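Local coordinates for protein cysteine protease-like VirA (Shigella flexneri, PDB 3EB8) that is a secreted virulence effector needed for Shigella entry into epithelial cells and spread between them, with a reported but disputed proteolytic action on alpha-tubulin, at residues 278-284 with 299-305; 225-231 with 327-333; 237-243 with 346-350. One frame throughout, in Å; residues are numbered along the deposited sequence.

Interaction 1 (278-284 with 299-305); sequences IIKINAV and AYEVSSS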
loop_
_atom_site.group_PDB
_atom_site.type_symbol
_atom_site.label_atom_id
_atom_site.label_comp_id
_atom_site.label_asym_id
_atom_site.label_seq_id
_atom_site.Cartn_x
_atom_site.Cartn_y
_atom_site.Cartn_z
ATOM N N ILE A 278 -1.578 4.463 -3.649
ATOM C CA ILE A 278 -0.503 4.980 -2.818
ATOM C C ILE A 278 0.670 4.006 -2.887
ATOM O O ILE A 278 0.600 2.875 -2.396
ATOM C CB ILE A 278 -0.915 5.241 -1.343
ATOM C CG1 ILE A 278 -1.661 6.579 -1.199
ATOM C CG2 ILE A 278 0.329 5.384 -0.468
ATOM C CD1 ILE A 278 -2.967 6.653 -1.894
ATOM N N ILE A 279 1.750 4.468 -3.501
ATOM C CA ILE A 279 2.892 3.630 -3.810
ATOM C C ILE A 279 4.140 4.086 -3.068
ATOM O O ILE A 279 4.616 5.193 -3.258
ATOM C CB ILE A 279 3.142 3.626 -5.332
ATOM C CG1 ILE A 279 1.966 2.932 -6.028
ATOM C CG2 ILE A 279 4.475 2.942 -5.662
ATOM C CD1 ILE A 279 1.838 3.265 -7.504
ATOM N N LYS A 280 4.652 3.229 -2.202
ATOM C CA LYS A 280 5.900 3.515 -1.506
ATOM C C LYS A 280 6.982 2.548 -1.973
ATOM O O LYS A 280 6.770 1.337 -1.978
ATOM C CB LYS A 280 5.723 3.439 0.009
ATOM C CG LYS A 280 4.841 4.551 0.565
ATOM C CD LYS A 280 5.437 5.156 1.836
ATOM C CE LYS A 280 4.865 6.551 2.107
ATOM N NZ LYS A 280 5.584 7.313 3.174
ATOM N N ILE A 281 8.123 3.094 -2.392
ATOM C CA ILE A 281 9.228 2.301 -2.904
ATOM C C ILE A 281 10.466 2.651 -2.118
ATOM O O ILE A 281 10.748 3.836 -1.906
ATOM C CB ILE A 281 9.493 2.570 -4.423
ATOM C CG1 ILE A 281 8.260 2.233 -5.252
ATOM C CG2 ILE A 281 10.669 1.747 -4.915
ATOM C CD1 ILE A 281 8.248 2.798 -6.634
ATOM N N ASN A 282 11.193 1.614 -1.693
ATOM C CA ASN A 282 12.457 1.752 -0.995
ATOM C C ASN A 282 13.515 0.826 -1.591
ATOM O O ASN A 282 13.195 -0.242 -2.101
ATOM C CB ASN A 282 12.277 1.455 0.491
ATOM C CG ASN A 282 11.410 2.492 1.180
ATOM O OD1 ASN A 282 11.847 3.616 1.410
ATOM N ND2 ASN A 282 10.171 2.127 1.498
ATOM N N ALA A 283 14.772 1.246 -1.542
ATOM C CA ALA A 283 15.855 0.419 -2.024
ATOM C C ALA A 283 16.148 -0.580 -0.922
ATOM O O ALA A 283 15.881 -0.291 0.226
ATOM C CB ALA A 283 17.066 1.278 -2.315
ATOM N N VAL A 284 16.656 -1.761 -1.257
ATOM C CA VAL A 284 16.985 -2.735 -0.221
ATOM C C VAL A 284 18.378 -2.443 0.341
ATOM O O VAL A 284 18.593 -2.425 1.572
ATOM C CB VAL A 284 16.934 -4.182 -0.746
ATOM C CG1 VAL A 284 17.607 -5.163 0.254
ATOM C CG2 VAL A 284 15.495 -4.593 -1.023
ATOM N N ALA A 299 18.232 -3.435 -5.307
ATOM C CA ALA A 299 16.863 -3.975 -5.332
ATOM C C ALA A 299 15.834 -3.060 -4.647
ATOM O O ALA A 299 16.200 -2.139 -3.918
ATOM C CB ALA A 299 16.825 -5.372 -4.709
ATOM N N TYR A 300 14.546 -3.328 -4.873
ATOM C CA TYR A 300 13.481 -2.437 -4.391
ATOM C C TYR A 300 12.378 -3.151 -3.624
ATOM O O TYR A 300 11.943 -4.244 -3.988
ATOM C CB TYR A 300 12.904 -1.590 -5.537
ATOM C CG TYR A 300 13.964 -0.725 -6.186
ATOM C CD1 TYR A 300 14.596 -1.121 -7.374
ATOM C CD2 TYR A 300 14.371 0.473 -5.591
ATOM C CE1 TYR A 300 15.587 -0.348 -7.951
ATOM C CE2 TYR A 300 15.357 1.254 -6.161
ATOM C CZ TYR A 300 15.960 0.839 -7.340
ATOM O OH TYR A 300 16.941 1.613 -7.907
ATOM N N GLU A 301 11.936 -2.530 -2.543
ATOM C CA GLU A 301 10.730 -2.965 -1.860
ATOM C C GLU A 301 9.599 -2.056 -2.313
ATOM O O GLU A 301 9.706 -0.824 -2.245
ATOM C CB GLU A 301 10.915 -2.899 -0.345
ATOM C CG GLU A 301 12.162 -3.646 0.120
ATOM C CD GLU A 301 12.598 -3.321 1.550
ATOM O OE1 GLU A 301 13.245 -4.194 2.176
ATOM O OE2 GLU A 301 12.310 -2.203 2.040
ATOM N N VAL A 302 8.521 -2.657 -2.793
ATOM C CA VAL A 302 7.351 -1.891 -3.198
ATOM C C VAL A 302 6.174 -2.163 -2.262
ATOM O O VAL A 302 5.921 -3.311 -1.869
ATOM C CB VAL A 302 6.934 -2.270 -4.624
ATOM C CG1 VAL A 302 5.685 -1.521 -5.042
ATOM C CG2 VAL A 302 8.085 -2.034 -5.581
ATOM N N SER A 303 5.474 -1.097 -1.893
ATOM C CA SER A 303 4.172 -1.217 -1.274
ATOM C C SER A 303 3.181 -0.475 -2.156
ATOM O O SER A 303 3.265 0.751 -2.288
ATOM C CB SER A 303 4.171 -0.593 0.111
ATOM O OG SER A 303 2.829 -0.355 0.523
ATOM N N SER A 304 2.255 -1.213 -2.767
ATOM C CA SER A 304 1.265 -0.627 -3.667
ATOM C C SER A 304 -0.139 -0.798 -3.100
ATOM O O SER A 304 -0.682 -1.900 -3.079
ATOM C CB SER A 304 1.355 -1.280 -5.048
ATOM O OG SER A 304 0.515 -0.641 -5.996
ATOM N N SER A 305 -0.738 0.293 -2.646
ATOM C CA SER A 305 -2.079 0.213 -2.093
ATOM C C SER A 305 -3.100 0.786 -3.038
ATOM O O SER A 305 -2.944 1.897 -3.542
ATOM C CB SER A 305 -2.141 0.940 -0.764
ATOM O OG SER A 305 -1.259 0.314 0.140
HETATM O O HOH W 1 1.350 1.594 -0.233
#
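Residues 278-283 and 300-305 run antiparallel, pairing Ile278 with Ser305 through to Ala283 with Tyr300, with segment axes 4.5 Å apart and directions 166° apart. They are neighbouring strands of the large mixed sheet. The hydrogen-bonded pairs Ile278-Ser305, Lys280-Ser303 and Asn282-Glu301 each exchange two backbone bonds, and Val284 N extends the ladder to Ala299 O (2.7 Å), approaching from above that carbonyl's plane. On the sheet face carrying Ile279, Ile281, Ala283, Tyr300, Val302 and Ser304, the side chains of Ile281, Tyr300 and Val302 pack against helix 226-234. With chi1 at -60°, Ile281 keeps CG1 beside the backbone N and leaves CG2 anti to it, where CG2 reaches Tyr300 CD2 at 4.0 Å, oblique to the ring; Ala283 CB adds a contact to Tyr300 CE2 at 4.2 Å. The ring is further held by Phe228, edge-to-face, while Ser304 OG is bonded to Ala235 O. Beyond the end of the strand, Val284 CG2 packs against Glu301 CG (3.6 Å), the two side chains crossing at about a right angle. Lys280 heads off to a cation-pi contact with Tyr159. Ser303 OG is hydrogen-bonded to Glu322 of strand 315-327. At the Ile278-Ser305 end of the ladder a water ties both strands together, donating to Ile278 O (2.6 Å) and to Ser303 OG (2.6 Å), and is hydrogen-bonded to Ser305 OG as well.

Interaction 2 (225-231 with 327-333); sequences DPAFISA and VHAGTLP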
loop_
_atom_site.group_PDB
_atom_site.type_symbol
_atom_site.label_atom_id
_atom_site.label_comp_id
_atom_site.label_asym_id
_atom_site.label_seq_id
_atom_site.Cartn_x
_atom_site.Cartn_y
_atom_site.Cartn_z
ATOM N N ASP A 225 17.590 3.098 -13.571
ATOM C CA ASP A 225 17.662 1.737 -13.091
ATOM C C ASP A 225 16.418 0.967 -13.556
ATOM O O ASP A 225 15.315 1.224 -13.093
ATOM C CB ASP A 225 17.814 1.715 -11.566
ATOM C CG ASP A 225 17.932 0.323 -11.014
ATOM O OD1 ASP A 225 17.784 -0.655 -11.782
ATOM O OD2 ASP A 225 18.173 0.206 -9.803
ATOM N N PRO A 226 16.601 0.007 -14.479
ATOM C CA PRO A 226 15.456 -0.725 -15.020
ATOM C C PRO A 226 14.700 -1.456 -13.919
ATOM O O PRO A 226 13.502 -1.657 -14.024
ATOM C CB PRO A 226 16.089 -1.723 -15.986
ATOM C CG PRO A 226 17.455 -1.192 -16.259
ATOM C CD PRO A 226 17.877 -0.513 -14.992
ATOM N N ALA A 227 15.382 -1.834 -12.856
ATOM C CA ALA A 227 14.688 -2.512 -11.786
ATOM C C ALA A 227 13.743 -1.529 -11.106
ATOM O O ALA A 227 12.649 -1.891 -10.702
ATOM C CB ALA A 227 15.668 -3.110 -10.785
ATOM N N PHE A 228 14.171 -0.275 -11.004
ATOM C CA PHE A 228 13.315 0.753 -10.449
ATOM C C PHE A 228 12.105 1.036 -11.358
ATOM O O PHE A 228 10.972 1.132 -10.889
ATOM C CB PHE A 228 14.073 2.053 -10.164
ATOM C CG PHE A 228 13.175 3.142 -9.669
ATOM C CD1 PHE A 228 12.765 3.166 -8.343
ATOM C CD2 PHE A 228 12.662 4.089 -10.550
ATOM C CE1 PHE A 228 11.879 4.145 -7.890
ATOM C CE2 PHE A 228 11.788 5.075 -10.105
ATOM C CZ PHE A 228 11.389 5.108 -8.774
ATOM N N ILE A 229 12.348 1.172 -12.656
ATOM C CA ILE A 229 11.246 1.387 -13.588
ATOM C C ILE A 229 10.248 0.241 -13.460
ATOM O O ILE A 229 9.034 0.444 -13.436
ATOM C CB ILE A 229 11.745 1.472 -15.043
ATOM C CG1 ILE A 229 12.735 2.634 -15.194
ATOM C CG2 ILE A 229 10.566 1.596 -16.004
ATOM C CD1 ILE A 229 12.212 3.971 -14.645
ATOM N N SER A 230 10.793 -0.962 -13.343
ATOM C CA SER A 230 10.005 -2.169 -13.216
ATOM C C SER A 230 9.188 -2.128 -11.939
ATOM O O SER A 230 8.011 -2.487 -11.947
ATOM C CB SER A 230 10.921 -3.404 -13.239
ATOM O OG SER A 230 11.510 -3.593 -14.519
ATOM N N ALA A 231 9.810 -1.674 -10.850
ATOM C CA ALA A 231 9.139 -1.593 -9.549
ATOM C C ALA A 231 8.001 -0.566 -9.552
ATOM O O ALA A 231 6.884 -0.845 -9.097
ATOM C CB ALA A 231 10.131 -1.257 -8.468
ATOM N N VAL A 327 11.395 -6.250 -5.745
ATOM C CA VAL A 327 11.823 -6.329 -7.132
ATOM C C VAL A 327 13.343 -6.414 -7.195
ATOM O O VAL A 327 14.037 -5.471 -6.794
ATOM C CB VAL A 327 11.377 -5.104 -7.941
ATOM C CG1 VAL A 327 11.795 -5.286 -9.403
ATOM C CG2 VAL A 327 9.873 -4.886 -7.805
ATOM N N HIS A 328 13.852 -7.542 -7.697
ATOM C CA HIS A 328 15.291 -7.814 -7.736
ATOM C C HIS A 328 16.044 -6.905 -8.729
ATOM O O HIS A 328 15.470 -6.383 -9.689
ATOM C CB HIS A 328 15.552 -9.314 -8.018
ATOM C CG HIS A 328 15.457 -9.694 -9.467
ATOM N ND1 HIS A 328 14.362 -10.344 -10.002
ATOM C CD2 HIS A 328 16.317 -9.504 -10.497
ATOM C CE1 HIS A 328 14.548 -10.535 -11.297
ATOM N NE2 HIS A 328 15.725 -10.030 -11.624
ATOM N N ALA A 329 17.337 -6.741 -8.498
ATOM C CA ALA A 329 18.183 -5.805 -9.251
ATOM C C ALA A 329 18.186 -5.913 -10.778
ATOM O O ALA A 329 18.294 -4.908 -11.489
ATOM C CB ALA A 329 19.601 -5.892 -8.743
ATOM N N GLY A 330 18.116 -7.118 -11.312
ATOM C CA GLY A 330 18.173 -7.218 -12.764
ATOM C C GLY A 330 16.840 -7.227 -13.511
ATOM O O GLY A 330 16.801 -7.620 -14.686
ATOM N N THR A 331 15.753 -6.812 -12.858
ATOM C CA THR A 331 14.433 -6.963 -13.475
ATOM C C THR A 331 14.260 -6.066 -14.689
ATOM O O THR A 331 14.538 -4.868 -14.629
ATOM C CB THR A 331 13.256 -6.636 -12.508
ATOM O OG1 THR A 331 13.340 -7.439 -11.328
ATOM C CG2 THR A 331 11.925 -6.920 -13.199
ATOM N N LEU A 332 13.778 -6.642 -15.783
ATOM C CA LEU A 332 13.511 -5.868 -16.990
ATOM C C LEU A 332 12.067 -5.376 -17.027
ATOM O O LEU A 332 11.149 -6.121 -16.696
ATOM C CB LEU A 332 13.837 -6.685 -18.245
ATOM C CG LEU A 332 15.302 -7.132 -18.338
ATOM C CD1 LEU A 332 15.501 -8.004 -19.563
ATOM C CD2 LEU A 332 16.260 -5.932 -18.328
ATOM N N PRO A 333 11.869 -4.109 -17.423
ATOM C CA PRO A 333 10.548 -3.497 -17.483
ATOM C C PRO A 333 9.718 -4.062 -18.640
ATOM O O PRO A 333 9.588 -3.416 -19.670
ATOM C CB PRO A 333 10.857 -2.008 -17.722
ATOM C CG PRO A 333 12.296 -1.850 -17.540
ATOM C CD PRO A 333 12.923 -3.166 -17.819
#
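The first turns of helix 226-234 pack against the loop 327-333 that leaves strand 315-327, a largely apolar helix-to-loop contact. Pro226, Ala227, Ser230 and Ala231 line the helix side; Val327, Thr331 and Pro333 meet them from the loop. Ser230 sits at the middle. Its OG, anti to the carbonyl carbon (chi1 -69°), turns back to donate to Pro226 O one helical turn earlier (2.8 Å). Ser230 N reaches the same oxygen from the opposite face of the carbonyl plane, giving Pro226 O two donors. The hydroxyl, thus satisfied within its own helix, lies over the face of the Pro333 ring, with OG 3.0 Å from Pro333 N, which has no hydrogen to share, and also touches Thr331 CG2. Along the rim of that ring, Pro226 CB meets Pro333 CD (3.9 Å) and Ile229 CG2 meets Pro333 CB (4.0 Å). At the strand end of the loop, Val327 sends CG2 against Ala231 CB (3.7 Å). Ala227 CB meets the carbonyl oxygens of His328 and Ala329 at the turn, the nearer being Ala329 O at 3.3 Å. The loop holds its shape by a type I turn from His328 to Thr331, reinforced by Thr331 OG1 donating to His328 O (2.9 Å). Asp225 is the N-cap, its OD1 accepting from Ala227 N, while OD2 bonds the hydroxyl of Tyr300 of strand 300-312. The contact is thus bordered by that strand, through Tyr300 and Val302, and by helix 335-341, whose Leu338 touches both Ser230 and Thr331.

Interaction 3 (237-243 with 346-350); sequences WQSLHIT and SRQVS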
loop_
_atom_site.group_PDB
_atom_site.type_symbol
_atom_site.label_atom_id
_atom_site.label_comp_id
_atom_site.label_asym_id
_atom_site.label_seq_id
_atom_site.Cartn_x
_atom_site.Cartn_y
_atom_site.Cartn_z
ATOM N N TRP A 237 -0.268 -2.429 -11.918
ATOM C CA TRP A 237 -1.013 -3.508 -12.574
ATOM C C TRP A 237 -2.390 -3.753 -11.890
ATOM O O TRP A 237 -2.472 -3.933 -10.670
ATOM C CB TRP A 237 -0.189 -4.803 -12.691
ATOM C CG TRP A 237 -0.918 -5.876 -13.487
ATOM C CD1 TRP A 237 -1.595 -5.705 -14.670
ATOM C CD2 TRP A 237 -1.048 -7.257 -13.156
ATOM N NE1 TRP A 237 -2.134 -6.887 -15.085
ATOM C CE2 TRP A 237 -1.819 -7.861 -14.177
ATOM C CE3 TRP A 237 -0.567 -8.055 -12.107
ATOM C CZ2 TRP A 237 -2.130 -9.231 -14.182
ATOM C CZ3 TRP A 237 -0.878 -9.425 -12.112
ATOM C CH2 TRP A 237 -1.662 -9.993 -13.147
ATOM N N GLN A 238 -3.464 -3.745 -12.677
ATOM C CA GLN A 238 -4.817 -3.758 -12.110
ATOM C C GLN A 238 -5.145 -5.003 -11.282
ATOM O O GLN A 238 -5.962 -4.941 -10.372
ATOM C CB GLN A 238 -5.851 -3.580 -13.214
ATOM C CG GLN A 238 -5.742 -4.602 -14.341
ATOM C CD GLN A 238 -6.824 -4.416 -15.403
ATOM O OE1 GLN A 238 -6.560 -3.918 -16.507
ATOM N NE2 GLN A 238 -8.054 -4.801 -15.064
ATOM N N SER A 239 -4.515 -6.131 -11.605
ATOM C CA SER A 239 -4.761 -7.398 -10.897
ATOM C C SER A 239 -3.579 -7.803 -10.024
ATOM O O SER A 239 -3.456 -8.948 -9.618
ATOM C CB SER A 239 -5.087 -8.512 -11.888
ATOM O OG SER A 239 -6.115 -8.097 -12.757
ATOM N N LEU A 240 -2.717 -6.846 -9.720
ATOM C CA LEU A 240 -1.576 -7.087 -8.844
ATOM C C LEU A 240 -1.915 -7.912 -7.588
ATOM O O LEU A 240 -1.127 -8.736 -7.161
ATOM C CB LEU A 240 -0.959 -5.752 -8.437
ATOM C CG LEU A 240 0.348 -5.847 -7.658
ATOM C CD1 LEU A 240 1.456 -6.350 -8.548
ATOM C CD2 LEU A 240 0.704 -4.484 -7.102
ATOM N N HIS A 241 -3.088 -7.694 -7.009
ATOM C CA HIS A 241 -3.434 -8.284 -5.712
ATOM C C HIS A 241 -4.124 -9.642 -5.773
ATOM O O HIS A 241 -4.313 -10.271 -4.739
ATOM C CB HIS A 241 -4.347 -7.344 -4.911
ATOM C CG HIS A 241 -5.644 -7.029 -5.596
ATOM N ND1 HIS A 241 -5.748 -6.079 -6.594
ATOM C CD2 HIS A 241 -6.885 -7.549 -5.452
ATOM C CE1 HIS A 241 -6.994 -6.020 -7.023
ATOM N NE2 HIS A 241 -7.708 -6.902 -6.343
ATOM N N ILE A 242 -4.560 -10.082 -6.937
ATOM C CA ILE A 242 -5.258 -11.361 -6.973
ATOM C C ILE A 242 -4.233 -12.487 -6.908
ATOM O O ILE A 242 -3.740 -12.924 -7.935
ATOM C CB ILE A 242 -6.134 -11.506 -8.229
ATOM C CG1 ILE A 242 -7.004 -10.271 -8.415
ATOM C CG2 ILE A 242 -7.021 -12.729 -8.112
ATOM C CD1 ILE A 242 -7.972 -10.063 -7.299
ATOM N N THR A 243 -3.898 -12.946 -5.705
ATOM C CA THR A 243 -2.814 -13.906 -5.559
ATOM C C THR A 243 -3.286 -15.282 -5.128
ATOM O O THR A 243 -2.491 -16.216 -5.071
ATOM C CB THR A 243 -1.730 -13.420 -4.558
ATOM O OG1 THR A 243 -2.323 -13.198 -3.277
ATOM C CG2 THR A 243 -1.075 -12.139 -5.049
ATOM N N SER A 346 5.324 -14.384 -4.058
ATOM C CA SER A 346 6.169 -13.391 -3.392
ATOM C C SER A 346 5.483 -12.057 -3.103
ATOM O O SER A 346 6.118 -11.127 -2.593
ATOM C CB SER A 346 7.486 -13.181 -4.143
ATOM O OG SER A 346 7.319 -13.417 -5.522
ATOM N N ARG A 347 4.192 -11.963 -3.407
ATOM C CA ARG A 347 3.438 -10.761 -3.058
ATOM C C ARG A 347 2.662 -11.017 -1.789
ATOM O O ARG A 347 2.041 -12.065 -1.642
ATOM C CB ARG A 347 2.447 -10.349 -4.145
ATOM C CG ARG A 347 3.005 -10.174 -5.517
ATOM C CD ARG A 347 1.882 -10.013 -6.482
ATOM N NE ARG A 347 2.247 -10.583 -7.756
ATOM C CZ ARG A 347 1.382 -10.946 -8.693
ATOM N NH1 ARG A 347 0.078 -10.783 -8.506
ATOM N NH2 ARG A 347 1.829 -11.469 -9.824
ATOM N N GLN A 348 2.705 -10.068 -0.868
ATOM C CA GLN A 348 1.845 -10.144 0.297
ATOM C C GLN A 348 0.694 -9.154 0.187
ATOM O O GLN A 348 0.884 -7.967 -0.120
ATOM C CB GLN A 348 2.622 -9.900 1.569
ATOM C CG GLN A 348 1.822 -10.176 2.809
ATOM C CD GLN A 348 2.654 -9.959 4.045
ATOM O OE1 GLN A 348 2.887 -8.814 4.453
ATOM N NE2 GLN A 348 3.131 -11.060 4.647
ATOM N N VAL A 349 -0.497 -9.665 0.443
ATOM C CA VAL A 349 -1.721 -8.908 0.256
ATOM C C VAL A 349 -2.408 -8.731 1.595
ATOM O O VAL A 349 -2.477 -9.672 2.398
ATOM C CB VAL A 349 -2.640 -9.614 -0.769
ATOM C CG1 VAL A 349 -4.015 -8.972 -0.815
ATOM C CG2 VAL A 349 -1.987 -9.583 -2.142
ATOM N N SER A 350 -2.882 -7.513 1.849
ATOM C CA SER A 350 -3.537 -7.195 3.114
ATOM C C SER A 350 -4.722 -6.269 2.870
ATOM O O SER A 350 -4.747 -5.564 1.874
ATOM C CB SER A 350 -2.554 -6.532 4.059
ATOM O OG SER A 350 -2.086 -5.322 3.491
#
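Arg347 of segment 346-350 reaches into the turns of 237-243, where Leu240 O receives its NH1 at 2.7 Å. The bond is bent, with an N-H...O angle of 135°, and the nitrogen stands above the Leu240 carbonyl plane. The arginine arrives there with CG anti to its carbonyl carbon and a bend at chi3. Around its guanidinium the neighbours come from different sides. Leu240 CD1 lies over one face, and also meets Arg347 CD at 4.2 Å. Trp237 offers the rim of its six-membered ring: Arg347 NH1 lies close to the indole plane, 4.0 Å from CZ3, and the ring and guanidinium planes stand 86° apart, so the charged group sits at the indole edge and does not stack on its face. Thr243 closes in obliquely with CG2, 3.9 Å from Arg347 NH1. Its chi1 of 59° leaves OG1 between the backbone N and carbonyl carbon and directs it to Val349 CG2 (3.8 Å); the Thr243 and Val349 side chains lie alongside one another, pointing opposite ways. The same Val349 methyl lies 3.6 Å from His241 O. Two overlapping type I turns, Trp237 to Leu240 and Ser239 to Ile242, shape this loop and bring the Leu240 carbonyl to the arginine. Elsewhere Arg347 NH2 bonds Ile342 O and NE is also hydrogen-bonded, so every guanidinium nitrogen has a partner. The loop joins helix 226-234 to helix 245-265, whose Val247 touches Val349; on the sheet, strand 315-327 runs alongside strand 348-356 and touches both segments, with Thr323 against His241 and Arg347, and Tyr325 against Leu240.

All three contacts gather about the large mixed sheet. Along the chain come 225-231 and 237-243, within the region assigned to tubulin binding, then both strands of interaction 1, then 327-333 and 346-350; interactions 2 and 3 therefore cross in sequence, and both enclose interaction 1. Interactions 1 and 2 have centres about 12 Å apart and touch at Tyr300, whose backbone O pairs with Val327 N and whose ring lies against helix 226-234. Interaction 3 lies about 13 Å from interaction 1, meeting it where Leu240 packs on Ser304. Interactions 2 and 3, about 18 Å between centres, do not touch. Helix 226-234 and its following loop thus pack along one sheet and the loop leaving strand 315-327.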